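Meso-diaminopimelate dehydrogenase (Clostridium tetani, PDB 3WGY) catalyses the reversible NADP-dependent oxidative deamination of meso-2,6-diaminopimelate, this engineered form having the oxo acid 4-methyl-2-oxovalerate bound. Local coordinates at residues B[17-22]-B[282-287]; B[8-13]-B[66-71]. The protein carries 6 engineered substitutions. All blocks are in the same frame, centred on the assembly; numbering follows the deposited sequence.

Contact 1: B[17-22]-B[282-287]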
loop_
_atom_site.group_PDB
_atom_site.type_symbol
_atom_site.label_atom_id
_atom_site.label_comp_id
_atom_site.label_asym_id
_atom_site.label_seq_id
_atom_site.Cartn_x
_atom_site.Cartn_y
_atom_site.Cartn_z
ATOM N N LYS B 17 22.375 -6.947 -11.868
ATOM C CA LYS B 17 21.901 -8.021 -12.738
ATOM C C LYS B 17 20.378 -8.106 -12.676
ATOM O O LYS B 17 19.718 -8.337 -13.688
ATOM C CB LYS B 17 22.500 -9.370 -12.315
ATOM C CG LYS B 17 23.950 -9.576 -12.691
ATOM C CD LYS B 17 24.420 -10.953 -12.245
ATOM C CE LYS B 17 25.778 -11.304 -12.835
ATOM N NZ LYS B 17 26.830 -10.298 -12.507
ATOM N N GLY B 18 19.826 -7.925 -11.480
ATOM C CA GLY B 18 18.383 -7.965 -11.319
ATOM C C GLY B 18 17.710 -6.820 -12.057
ATOM O O GLY B 18 16.622 -6.981 -12.617
ATOM N N VAL B 19 18.358 -5.658 -12.056
ATOM C CA VAL B 19 17.817 -4.486 -12.735
ATOM C C VAL B 19 17.802 -4.713 -14.240
ATOM O O VAL B 19 16.820 -4.399 -14.916
ATOM C CB VAL B 19 18.651 -3.228 -12.425
ATOM C CG1 VAL B 19 18.206 -2.074 -13.308
ATOM C CG2 VAL B 19 18.485 -2.854 -10.966
ATOM N N GLU B 20 18.899 -5.258 -14.764
ATOM C CA GLU B 20 18.992 -5.527 -16.191
ATOM C C GLU B 20 17.848 -6.439 -16.605
ATOM O O GLU B 20 17.231 -6.242 -17.648
ATOM C CB GLU B 20 20.329 -6.193 -16.528
ATOM C CG GLU B 20 20.403 -6.753 -17.945
ATOM C CD GLU B 20 21.766 -7.325 -18.270
ATOM O OE1 GLU B 20 22.303 -8.105 -17.449
ATOM O OE2 GLU B 20 22.293 -7.001 -19.349
ATOM N N LYS B 21 17.570 -7.438 -15.774
ATOM C CA LYS B 21 16.492 -8.380 -16.046
ATOM C C LYS B 21 15.129 -7.707 -16.049
ATOM O O LYS B 21 14.349 -7.869 -16.986
ATOM C CB LYS B 21 16.498 -9.509 -15.011
ATOM C CG LYS B 21 17.116 -10.780 -15.532
ATOM C CD LYS B 21 17.441 -11.769 -14.429
ATOM C CE LYS B 21 18.692 -12.553 -14.817
ATOM N NZ LYS B 21 18.968 -13.733 -13.952
ATOM N N ALA B 22 14.846 -6.948 -15.002
ATOM C CA ALA B 22 13.565 -6.274 -14.890
ATOM C C ALA B 22 13.297 -5.317 -16.052
ATOM O O ALA B 22 12.156 -5.180 -16.496
ATOM C CB ALA B 22 13.488 -5.529 -13.569
ATOM N N SER B 282 13.109 -4.798 -9.218
ATOM C CA SER B 282 11.861 -4.437 -9.888
ATOM C C SER B 282 11.363 -3.114 -9.341
ATOM O O SER B 282 10.853 -2.273 -10.084
ATOM C CB SER B 282 10.785 -5.503 -9.664
ATOM O OG SER B 282 11.101 -6.683 -10.360
ATOM N N VAL B 283 11.500 -2.938 -8.032
ATOM C CA VAL B 283 11.067 -1.713 -7.401
ATOM C C VAL B 283 11.924 -0.576 -7.947
ATOM O O VAL B 283 11.408 0.486 -8.315
ATOM C CB VAL B 283 11.224 -1.784 -5.857
ATOM C CG1 VAL B 283 10.922 -0.426 -5.244
ATOM C CG2 VAL B 283 10.282 -2.860 -5.286
ATOM N N LEU B 284 13.235 -0.808 -8.013
ATOM C CA LEU B 284 14.144 0.216 -8.524
ATOM C C LEU B 284 13.735 0.644 -9.932
ATOM O O LEU B 284 13.666 1.840 -10.233
ATOM C CB LEU B 284 15.595 -0.293 -8.524
ATOM C CG LEU B 284 16.275 -0.376 -7.148
ATOM C CD1 LEU B 284 17.657 -1.023 -7.277
ATOM C CD2 LEU B 284 16.392 1.027 -6.568
ATOM N N VAL B 285 13.455 -0.329 -10.786
ATOM C CA VAL B 285 13.054 -0.038 -12.155
ATOM C C VAL B 285 11.756 0.762 -12.227
ATOM O O VAL B 285 11.687 1.754 -12.953
ATOM C CB VAL B 285 12.891 -1.324 -12.974
ATOM C CG1 VAL B 285 12.338 -0.994 -14.363
ATOM C CG2 VAL B 285 14.241 -2.024 -13.093
ATOM N N ALA B 286 10.733 0.344 -11.483
ATOM C CA ALA B 286 9.459 1.054 -11.503
ATOM C C ALA B 286 9.641 2.514 -11.097
ATOM O O ALA B 286 9.070 3.424 -11.720
ATOM C CB ALA B 286 8.465 0.382 -10.583
ATOM N N TYR B 287 10.432 2.736 -10.052
ATOM C CA TYR B 287 10.685 4.090 -9.585
ATOM C C TYR B 287 11.517 4.897 -10.583
ATOM O O TYR B 287 11.513 6.127 -10.546
ATOM C CB TYR B 287 11.339 4.062 -8.205
ATOM C CG TYR B 287 10.297 4.075 -7.105
ATOM C CD1 TYR B 287 9.714 5.274 -6.689
ATOM C CD2 TYR B 287 9.809 2.885 -6.566
ATOM C CE1 TYR B 287 8.662 5.290 -5.771
ATOM C CE2 TYR B 287 8.755 2.888 -5.644
ATOM C CZ TYR B 287 8.183 4.094 -5.259
ATOM O OH TYR B 287 7.101 4.105 -4.407
#

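Contact 2: B[8-13]-B[66-71]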
loop_
_atom_site.group_PDB
_atom_site.type_symbol
_atom_site.label_atom_id
_atom_site.label_comp_id
_atom_site.label_asym_id
_atom_site.label_seq_id
_atom_site.Cartn_x
_atom_site.Cartn_y
_atom_site.Cartn_z
ATOM N N GLY B 8 20.478 3.568 -17.072
ATOM C CA GLY B 8 21.890 3.294 -16.905
ATOM C C GLY B 8 22.069 2.594 -15.574
ATOM O O GLY B 8 21.527 3.041 -14.565
ATOM N N ILE B 9 22.818 1.498 -15.567
ATOM C CA ILE B 9 23.044 0.742 -14.342
ATOM C C ILE B 9 24.481 0.880 -13.851
ATOM O O ILE B 9 25.419 0.664 -14.614
ATOM C CB ILE B 9 22.756 -0.776 -14.554
ATOM C CG1 ILE B 9 21.312 -0.983 -15.014
ATOM C CG2 ILE B 9 23.017 -1.541 -13.262
ATOM C CD1 ILE B 9 20.968 -2.433 -15.310
ATOM N N VAL B 10 24.647 1.241 -12.583
ATOM C CA VAL B 10 25.978 1.362 -11.999
ATOM C C VAL B 10 26.152 0.213 -11.013
ATOM O O VAL B 10 25.491 0.174 -9.971
ATOM C CB VAL B 10 26.159 2.676 -11.226
ATOM C CG1 VAL B 10 27.552 2.716 -10.622
ATOM C CG2 VAL B 10 25.946 3.869 -12.146
ATOM N N GLY B 11 27.042 -0.719 -11.344
ATOM C CA GLY B 11 27.270 -1.860 -10.478
ATOM C C GLY B 11 26.626 -3.091 -11.078
ATOM O O GLY B 11 25.442 -3.086 -11.407
ATOM N N TYR B 12 27.394 -4.161 -11.221
ATOM C CA TYR B 12 26.843 -5.361 -11.820
ATOM C C TYR B 12 26.849 -6.561 -10.876
ATOM O O TYR B 12 27.281 -7.648 -11.246
ATOM C CB TYR B 12 27.603 -5.668 -13.111
ATOM C CG TYR B 12 26.841 -6.499 -14.117
ATOM C CD1 TYR B 12 25.491 -6.263 -14.376
ATOM C CD2 TYR B 12 27.492 -7.482 -14.861
ATOM C CE1 TYR B 12 24.808 -6.987 -15.361
ATOM C CE2 TYR B 12 26.825 -8.206 -15.837
ATOM C CZ TYR B 12 25.487 -7.956 -16.084
ATOM O OH TYR B 12 24.845 -8.689 -17.053
ATOM N N GLY B 13 26.372 -6.335 -9.652
ATOM C CA GLY B 13 26.274 -7.389 -8.661
ATOM C C GLY B 13 24.903 -8.026 -8.802
ATOM O O GLY B 13 24.328 -8.013 -9.895
ATOM N N MET B 66 19.924 6.880 -13.918
ATOM C CA MET B 66 20.992 5.973 -13.536
ATOM C C MET B 66 20.559 5.248 -12.265
ATOM O O MET B 66 20.284 5.877 -11.249
ATOM C CB MET B 66 22.276 6.767 -13.268
ATOM C CG MET B 66 23.554 5.944 -13.256
ATOM S SD MET B 66 24.076 5.400 -14.900
ATOM C CE MET B 66 24.758 6.882 -15.533
ATOM N N ILE B 67 20.475 3.928 -12.322
ATOM C CA ILE B 67 20.094 3.177 -11.138
ATOM C C ILE B 67 21.378 2.724 -10.434
ATOM O O ILE B 67 22.185 1.989 -11.006
ATOM C CB ILE B 67 19.220 1.956 -11.512
ATOM C CG1 ILE B 67 18.007 2.433 -12.321
ATOM C CG2 ILE B 67 18.768 1.227 -10.246
ATOM C CD1 ILE B 67 17.001 1.364 -12.633
ATOM N N LEU B 68 21.566 3.185 -9.201
ATOM C CA LEU B 68 22.751 2.855 -8.419
ATOM C C LEU B 68 22.635 1.508 -7.717
ATOM O O LEU B 68 21.870 1.350 -6.757
ATOM C CB LEU B 68 23.014 3.963 -7.401
ATOM C CG LEU B 68 22.928 5.364 -8.020
ATOM C CD1 LEU B 68 23.486 6.396 -7.048
ATOM C CD2 LEU B 68 23.707 5.400 -9.325
ATOM N N CYS B 69 23.403 0.538 -8.204
ATOM C CA CYS B 69 23.401 -0.809 -7.646
ATOM C C CYS B 69 24.749 -1.159 -7.024
ATOM O O CYS B 69 25.228 -2.288 -7.144
ATOM C CB CYS B 69 23.054 -1.811 -8.740
ATOM S SG CYS B 69 21.613 -1.318 -9.704
ATOM N N GLY B 70 25.338 -0.170 -6.355
ATOM C CA GLY B 70 26.627 -0.325 -5.693
ATOM C C GLY B 70 27.312 -1.668 -5.842
ATOM O O GLY B 70 26.998 -2.616 -5.117
ATOM N N GLY B 71 28.254 -1.731 -6.783
ATOM C CA GLY B 71 29.003 -2.947 -7.059
ATOM C C GLY B 71 29.007 -3.977 -5.944
ATOM O O GLY B 71 28.675 -5.142 -6.181
HETATM O O HOH W 1 24.909 -4.639 -8.155
#

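Contact 1: B[17-22]-B[282-287]
Val-285 on helix 276-296 meets Val-19 and Ala-22 on helix 14-23. The two short segments cross at -57°, with their axes 8.8 Å apart. The CB of Val-285 points toward the other helix and stands 4.3 Å from the CB of Ala-22. From there the side chain forks. CG2 lies anti to its own carbonyl carbon, and this turns it into the interface. It packs 3.6 Å from the CB of Ala-22. On its other contact it reaches the CG1 of Val-19 at 4.0 Å, and it also lies near the carbonyl oxygen of Val-19. As a whole, the side chain also touches Met-29 of strand 29-36. Val-19 crosses Val-285 at a slant. Its other branch, CG2, meets the CD1 of Leu-284 at 4.2 Å. At the other end of the contact, the CB of Ala-22 sits 4.2 Å from the OG of Ser-282. That hydroxyl is hydrogen-bonded to the carbonyl oxygen of Glu-278, one turn back in its own helix. Ile-138 of the second subunit packs on Ser-282. The small Ala-22 lets the backbones come close here. The chemistry is that of buried apolar packing: methyl groups and shape join the helices, and the one polar side chain among those that touch, Ser-282, is satisfied within its own helix.

Contact 2: B[8-13]-B[66-71]
Val-10 and Met-66 lie on the same face of the parallel sheet, on neighbouring strands. Their side chains cross at about a right angle. The CG2 of Val-10 presses on the CG of Met-66 at 3.4 Å, tighter than usual for two carbons. The bend at chi2 (73°) brings the SD of Met-66 over the backbone of Gly-8, 3.5 Å from the Gly-8 O. The sulfur thus fills the place beside a residue that has no side chain. Leu-68 completes this face, its CD2 meeting the CG2 of Val-10 at 3.9 Å.

Ile-9 and Ile-67 point to the other face, which helix 14-23 covers through Val-19. There the CG2 of Ile-9 meets the SG of Cys-69 at 3.8 Å. Leu-284 of helix 276-296 also touches Ile-67.

Three backbone hydrogen bonds fix this pairing. Ile-67 N donates to Gly-8 O at 2.6 Å, Val-10 N to Ile-67 O along a nearly straight line (174°), and Cys-69 N to Val-10 O. Past the strands the two segments stay close. Gly-11 has a positive phi and its CA lies 3.8 Å from the N of Gly-71, a poorly ordered residue. A water joins the two turns: it accepts from Gly-13 N at 2.7 Å and donates to Cys-69 O. Gly-13 is the N-cap of helix 14-23.

Two central parallel strands, a turn with Gly-11 and Gly-13, and a helix starting at once are the hallmark of a Rossmann fold. The sequence fits GxGxxG, so the carboxyl ends of these strands are probably where NADP binds.

From the N terminus the chain runs through strand 5-10, turns through 11-13 and enters helix 14-23. After strands 29-36 and 50-52 it returns in strand 65-68, beside strand 5-10, and so closes contact 2. Contact 1 closes much later, when helix 276-296 comes back to helix 14-23 after about 260 residues. The segments alternate along the chain, so the two loops cross and neither nests in the other. Their centres are about 10 Å apart. Helix 14-23 is the bridge: Val-19 CG1 lies 3.4 Å from Ile-9 CD1, and Glu-20 OE1 is probably hydrogen-bonded to Tyr-12 OH. Together the contacts tie the parallel sheet, its first helix and the late helix 276-296.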